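Local coordinates for nucleoprotein (Rift valley fever virus, PDB 3OV9), which encapsidates the viral genomic RNA, shielding it from nucleases, and forms ring-shaped hexamers needed for nucleocapsid formation, at residues 56-61 against 112-117; 171-176 against 194-199. All coordinates share one frame; numbering follows the deposited sequence.

Overall arrangement
Both interactions are buried helix-to-helix contacts inside the all-helical phlebovirus nucleoprotein. Interaction 1 joins helix 50-63 to helix 112-122. Interaction 2 joins helix 159-180 to helix 189-204. Their centres lie about 19 Å apart and their nearest atoms about 7 Å apart, so the two do not touch. Interaction 1 faces the oligomer: a second subunit reaches it, and residues 56-61 belong to the region essential for oligomerization. No other protein chain touches interaction 2. Both lie near probable RNA-binding residues: the side chain of Ile-58 is about 9 Å from those of Ser-105 and Arg-106, and that of Phe-196 is about 10 Å from that of Tyr-30. Interaction 2 itself holds Thr-195, another such residue.

Interaction 1: 56-61 against 112-117; sequences KMIVLA and AGWTCQ
Ile-58 meets the six-membered ring of Trp-114 at its CE3-CZ3 side. The CG2 methyl of Ile-58 sits at the ring edge, in the plane, 3.9 Å from CZ3 of Trp-114. The CD1 methyl of Ile-58 comes in obliquely, 3.8 Å from CE3 of Trp-114. Edge-to-face with the indole lies Phe-11 of the second subunit, and NE1 of Trp-114 makes a weak hydrogen bond to Ala-15 O of that subunit.

Ile-58 also meets Thr-115, the residue nearest to it along the backbones, with 6.7 Å between CA of Ile-58 and CA of Thr-115. The OG1 of Thr-115 touches two methyls of Ile-58, CG2 and CD1, each at 3.6 Å. With OG1 beside its own backbone N (chi1 -55°), Thr-115 turns the hydroxyl toward the chain just before the helix, where it hydrogen-bonds with Leu-111 O and with Ala-108 O of helix 104-110. Val-107 of helix 104-110 also packs on Ile-58.

The contact across the two helices is thus apolar and dispersive. The Thr-115 hydroxyl, the polar atom at the contact itself, finds its partners in Ala-108 and Leu-111, and Trp-114 NE1 turns to the second subunit.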
loop_
_atom_site.group_PDB
_atom_site.type_symbol
_atom_site.label_atom_id
_atom_site.label_comp_id
_atom_site.label_asym_id
_atom_site.label_seq_id
_atom_site.Cartn_x
_atom_site.Cartn_y
_atom_site.Cartn_z
ATOM N N LYS A 56 12.476 -6.196 -42.218
ATOM C CA LYS A 56 11.577 -5.141 -41.733
ATOM C C LYS A 56 11.225 -5.361 -40.269
ATOM O O LYS A 56 11.268 -4.429 -39.469
ATOM C CB LYS A 56 10.280 -5.100 -42.545
ATOM C CG LYS A 56 10.421 -4.578 -43.954
ATOM C CD LYS A 56 9.057 -4.274 -44.549
ATOM C CE LYS A 56 9.138 -4.073 -46.048
ATOM N NZ LYS A 56 7.790 -3.838 -46.636
ATOM N N MET A 57 10.883 -6.604 -39.930
ATOM C CA MET A 57 10.497 -6.956 -38.569
ATOM C C MET A 57 11.645 -6.799 -37.570
ATOM O O MET A 57 11.416 -6.454 -36.410
ATOM C CB MET A 57 9.894 -8.369 -38.518
ATOM C CG MET A 57 8.467 -8.429 -39.064
ATOM S SD MET A 57 7.653 -10.037 -38.918
ATOM C CE MET A 57 8.345 -10.892 -40.328
ATOM N N ILE A 58 12.874 -7.039 -38.025
ATOM C CA ILE A 58 14.056 -6.840 -37.184
ATOM C C ILE A 58 14.290 -5.345 -36.917
ATOM O O ILE A 58 14.530 -4.949 -35.774
ATOM C CB ILE A 58 15.315 -7.537 -37.771
ATOM C CG1 ILE A 58 15.139 -9.062 -37.714
ATOM C CG2 ILE A 58 16.582 -7.122 -37.008
ATOM C CD1 ILE A 58 16.134 -9.852 -38.549
ATOM N N VAL A 59 14.193 -4.527 -37.963
ATOM C CA VAL A 59 14.286 -3.065 -37.810
ATOM C C VAL A 59 13.202 -2.567 -36.852
ATOM O O VAL A 59 13.466 -1.746 -35.966
ATOM C CB VAL A 59 14.208 -2.337 -39.179
ATOM C CG1 VAL A 59 14.139 -0.813 -39.001
ATOM C CG2 VAL A 59 15.399 -2.707 -40.044
ATOM N N LEU A 60 11.994 -3.101 -37.023
ATOM C CA LEU A 60 10.861 -2.816 -36.153
ATOM C C LEU A 60 11.144 -3.189 -34.694
ATOM O O LEU A 60 10.908 -2.392 -33.785
ATOM C CB LEU A 60 9.629 -3.561 -36.677
ATOM C CG LEU A 60 8.212 -3.051 -36.436
ATOM C CD1 LEU A 60 8.061 -1.576 -36.784
ATOM C CD2 LEU A 60 7.228 -3.894 -37.237
ATOM N N ALA A 61 11.661 -4.399 -34.479
ATOM C CA ALA A 61 12.006 -4.878 -33.141
ATOM C C ALA A 61 13.045 -3.997 -32.452
ATOM O O ALA A 61 12.928 -3.697 -31.265
ATOM C CB ALA A 61 12.504 -6.322 -33.207
ATOM N N ALA A 112 20.008 -13.730 -35.704
ATOM C CA ALA A 112 20.975 -12.870 -35.010
ATOM C C ALA A 112 22.202 -12.469 -35.831
ATOM O O ALA A 112 22.767 -11.391 -35.634
ATOM C CB ALA A 112 21.401 -13.504 -33.693
ATOM N N GLY A 113 22.615 -13.339 -36.748
ATOM C CA GLY A 113 23.737 -13.043 -37.633
ATOM C C GLY A 113 23.531 -11.766 -38.423
ATOM O O GLY A 113 24.470 -10.991 -38.608
ATOM N N TRP A 114 22.298 -11.545 -38.875
ATOM C CA TRP A 114 21.956 -10.316 -39.592
ATOM C C TRP A 114 21.628 -9.181 -38.618
ATOM O O TRP A 114 22.072 -8.053 -38.814
ATOM C CB TRP A 114 20.801 -10.550 -40.570
ATOM C CG TRP A 114 20.593 -9.415 -41.551
ATOM C CD1 TRP A 114 21.188 -9.267 -42.773
ATOM C CD2 TRP A 114 19.727 -8.282 -41.386
ATOM N NE1 TRP A 114 20.746 -8.110 -43.380
ATOM C CE2 TRP A 114 19.851 -7.488 -42.549
ATOM C CE3 TRP A 114 18.856 -7.862 -40.370
ATOM C CZ2 TRP A 114 19.139 -6.293 -42.722
ATOM C CZ3 TRP A 114 18.149 -6.674 -40.542
ATOM C CH2 TRP A 114 18.294 -5.909 -41.714
ATOM N N THR A 115 20.871 -9.497 -37.567
ATOM C CA THR A 115 20.497 -8.524 -36.535
ATOM C C THR A 115 21.706 -7.774 -35.980
ATOM O O THR A 115 21.687 -6.542 -35.878
ATOM C CB THR A 115 19.737 -9.207 -35.367
ATOM O OG1 THR A 115 18.604 -9.913 -35.882
ATOM C CG2 THR A 115 19.268 -8.183 -34.325
ATOM N N CYS A 116 22.761 -8.512 -35.645
ATOM C CA CYS A 116 23.942 -7.908 -35.031
ATOM C C CYS A 116 24.679 -6.969 -35.984
ATOM O O CYS A 116 25.249 -5.967 -35.547
ATOM C CB CYS A 116 24.882 -8.977 -34.480
ATOM S SG CYS A 116 24.178 -9.872 -33.085
ATOM N N GLN A 117 24.659 -7.301 -37.273
ATOM C CA GLN A 117 25.209 -6.438 -38.315
ATOM C C GLN A 117 24.380 -5.173 -38.484
ATOM O O GLN A 117 24.933 -4.089 -38.697
ATOM C CB GLN A 117 25.251 -7.170 -39.654
ATOM C CG GLN A 117 26.234 -8.312 -39.729
ATOM C CD GLN A 117 26.206 -8.969 -41.086
ATOM O OE1 GLN A 117 26.620 -8.375 -42.086
ATOM N NE2 GLN A 117 25.705 -10.200 -41.138
#

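Interaction 2: 171-176 against 194-199; sequences LYLLQF and ATFTQP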
loop_
_atom_site.group_PDB
_atom_site.type_symbol
_atom_site.label_atom_id
_atom_site.label_comp_id
_atom_site.label_asym_id
_atom_site.label_seq_id
_atom_site.Cartn_x
_atom_site.Cartn_y
_atom_site.Cartn_z
ATOM N N LEU A 171 27.341 -5.493 -20.028
ATOM C CA LEU A 171 27.355 -4.043 -19.806
ATOM C C LEU A 171 26.175 -3.393 -20.522
ATOM O O LEU A 171 25.456 -2.585 -19.926
ATOM C CB LEU A 171 28.680 -3.409 -20.250
ATOM C CG LEU A 171 28.856 -1.913 -19.940
ATOM C CD1 LEU A 171 29.140 -1.681 -18.457
ATOM C CD2 LEU A 171 29.954 -1.294 -20.799
ATOM N N TYR A 172 25.973 -3.761 -21.791
ATOM C CA TYR A 172 24.804 -3.317 -22.552
ATOM C C TYR A 172 23.488 -3.805 -21.943
ATOM O O TYR A 172 22.534 -3.034 -21.834
ATOM C CB TYR A 172 24.895 -3.741 -24.028
ATOM C CG TYR A 172 23.540 -3.879 -24.691
ATOM C CD1 TYR A 172 22.862 -2.763 -25.190
ATOM C CD2 TYR A 172 22.922 -5.125 -24.797
ATOM C CE1 TYR A 172 21.609 -2.890 -25.788
ATOM C CE2 TYR A 172 21.673 -5.262 -25.383
ATOM C CZ TYR A 172 21.021 -4.145 -25.876
ATOM O OH TYR A 172 19.784 -4.294 -26.461
ATOM N N LEU A 173 23.439 -5.085 -21.568
ATOM C CA LEU A 173 22.213 -5.692 -21.039
ATOM C C LEU A 173 21.762 -5.020 -19.748
ATOM O O LEU A 173 20.564 -4.918 -19.482
ATOM C CB LEU A 173 22.384 -7.197 -20.820
ATOM C CG LEU A 173 22.446 -8.105 -22.053
ATOM C CD1 LEU A 173 22.773 -9.522 -21.622
ATOM C CD2 LEU A 173 21.142 -8.075 -22.836
ATOM N N LEU A 174 22.734 -4.564 -18.961
ATOM C CA LEU A 174 22.474 -3.811 -17.734
ATOM C C LEU A 174 21.766 -2.488 -18.028
ATOM O O LEU A 174 20.774 -2.154 -17.376
ATOM C CB LEU A 174 23.788 -3.565 -16.981
ATOM C CG LEU A 174 23.779 -2.753 -15.679
ATOM C CD1 LEU A 174 22.953 -3.436 -14.597
ATOM C CD2 LEU A 174 25.207 -2.526 -15.198
ATOM N N GLN A 175 22.277 -1.750 -19.012
ATOM C CA GLN A 175 21.712 -0.455 -19.395
ATOM C C GLN A 175 20.357 -0.625 -20.071
ATOM O O GLN A 175 19.394 0.061 -19.727
ATOM C CB GLN A 175 22.661 0.312 -20.327
ATOM C CG GLN A 175 24.133 0.293 -19.925
ATOM C CD GLN A 175 24.379 0.754 -18.498
ATOM O OE1 GLN A 175 23.893 1.807 -18.073
ATOM N NE2 GLN A 175 25.150 -0.032 -17.752
ATOM N N PHE A 176 20.301 -1.554 -21.025
ATOM C CA PHE A 176 19.101 -1.839 -21.810
ATOM C C PHE A 176 17.915 -2.240 -20.933
ATOM O O PHE A 176 16.814 -1.715 -21.101
ATOM C CB PHE A 176 19.413 -2.936 -22.836
ATOM C CG PHE A 176 18.288 -3.234 -23.791
ATOM C CD1 PHE A 176 17.963 -2.343 -24.812
ATOM C CD2 PHE A 176 17.574 -4.424 -23.688
ATOM C CE1 PHE A 176 16.933 -2.629 -25.706
ATOM C CE2 PHE A 176 16.542 -4.719 -24.574
ATOM C CZ PHE A 176 16.221 -3.819 -25.586
ATOM N N ALA A 194 19.968 -10.642 -12.743
ATOM C CA ALA A 194 19.078 -11.778 -12.511
ATOM C C ALA A 194 17.928 -11.838 -13.519
ATOM O O ALA A 194 17.325 -12.895 -13.711
ATOM C CB ALA A 194 18.540 -11.752 -11.084
ATOM N N THR A 195 17.637 -10.706 -14.161
ATOM C CA THR A 195 16.547 -10.622 -15.137
ATOM C C THR A 195 16.982 -10.935 -16.572
ATOM O O THR A 195 16.139 -11.243 -17.418
ATOM C CB THR A 195 15.827 -9.241 -15.116
ATOM O OG1 THR A 195 16.659 -8.240 -15.715
ATOM C CG2 THR A 195 15.459 -8.830 -13.693
ATOM N N PHE A 196 18.285 -10.863 -16.850
ATOM C CA PHE A 196 18.763 -11.104 -18.214
ATOM C C PHE A 196 19.696 -12.303 -18.420
ATOM O O PHE A 196 19.883 -12.736 -19.556
ATOM C CB PHE A 196 19.343 -9.826 -18.855
ATOM C CG PHE A 196 20.612 -9.310 -18.212
ATOM C CD1 PHE A 196 21.793 -10.052 -18.245
ATOM C CD2 PHE A 196 20.638 -8.046 -17.625
ATOM C CE1 PHE A 196 22.969 -9.561 -17.674
ATOM C CE2 PHE A 196 21.809 -7.543 -17.053
ATOM C CZ PHE A 196 22.976 -8.302 -17.077
ATOM N N THR A 197 20.263 -12.844 -17.343
ATOM C CA THR A 197 21.259 -13.922 -17.463
ATOM C C THR A 197 20.686 -15.266 -17.933
ATOM O O THR A 197 21.362 -16.009 -18.646
ATOM C CB THR A 197 22.072 -14.133 -16.163
ATOM O OG1 THR A 197 21.179 -14.256 -15.051
ATOM C CG2 THR A 197 23.033 -12.971 -15.925
ATOM N N GLN A 198 19.450 -15.571 -17.539
ATOM C CA GLN A 198 18.812 -16.833 -17.932
ATOM C C GLN A 198 18.577 -16.949 -19.453
ATOM O O GLN A 198 19.011 -17.932 -20.057
ATOM C CB GLN A 198 17.532 -17.099 -17.126
ATOM C CG GLN A 198 17.049 -18.546 -17.184
ATOM C CD GLN A 198 15.944 -18.853 -16.184
ATOM O OE1 GLN A 198 15.886 -19.952 -15.631
ATOM N NE2 GLN A 198 15.055 -17.891 -15.958
ATOM N N PRO A 199 17.913 -15.947 -20.077
ATOM C CA PRO A 199 17.793 -16.000 -21.543
ATOM C C PRO A 199 19.129 -15.835 -22.279
ATOM O O PRO A 199 19.292 -16.388 -23.372
ATOM C CB PRO A 199 16.843 -14.837 -21.872
ATOM C CG PRO A 199 16.883 -13.950 -20.687
ATOM C CD PRO A 199 17.115 -14.842 -19.511
#
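Phe-196 lays one face of its ring over Leu-173, and this pair is the tight part of the contact. CB of Leu-173 stands 3.6 Å from the centroid of the Phe-196 ring, only 5° off the ring normal. This is a CH-pi contact over the centre of the face. Further along the Leu-173 side chain, CD1 reaches CD1 of Phe-196 at 3.6 Å. The two side chains run at a slant to one another. The phenyl of Phe-196 starts between its backbone N and carbonyl carbon (chi1 67°), and from there it projects to helix 159-180.

The ring also reaches the backbone of that helix. CD2 of Phe-196 lies 3.6 Å from Leu-173 O, a carbonyl oxygen that already hydrogen-bonds with Ser-177 OG. CE2 of Phe-196 lies 3.7 Å from Leu-174 N, which approaches the ring obliquely. Ser-170 and Ser-177 of the same helix touch the phenyl too.

The packing is looser at Leu-174. Its CB comes no nearer than 4.4 Å to CE2 of Phe-196, and its side chain packs on Lys-189 and Val-192, earlier on helix 189-204. On the outer side of that helix, Ala-194, Thr-195, Gln-198 and Pro-199 are exposed. Thr-195 probably binds RNA, and its OG1 hydrogen-bonds with Val-192 O. Gln-198 rests on Tyr-30, another probable RNA-binding residue.

Residues 194-199 therefore have two chemical sides. Within them the contact is made by Phe-196, through dispersion and CH-pi interaction, and Met-200 of the same helix also packs on Leu-173. The exposed side carries Thr-195 and Gln-198, consistent with a surface that meets RNA while Phe-196 packs into the protein.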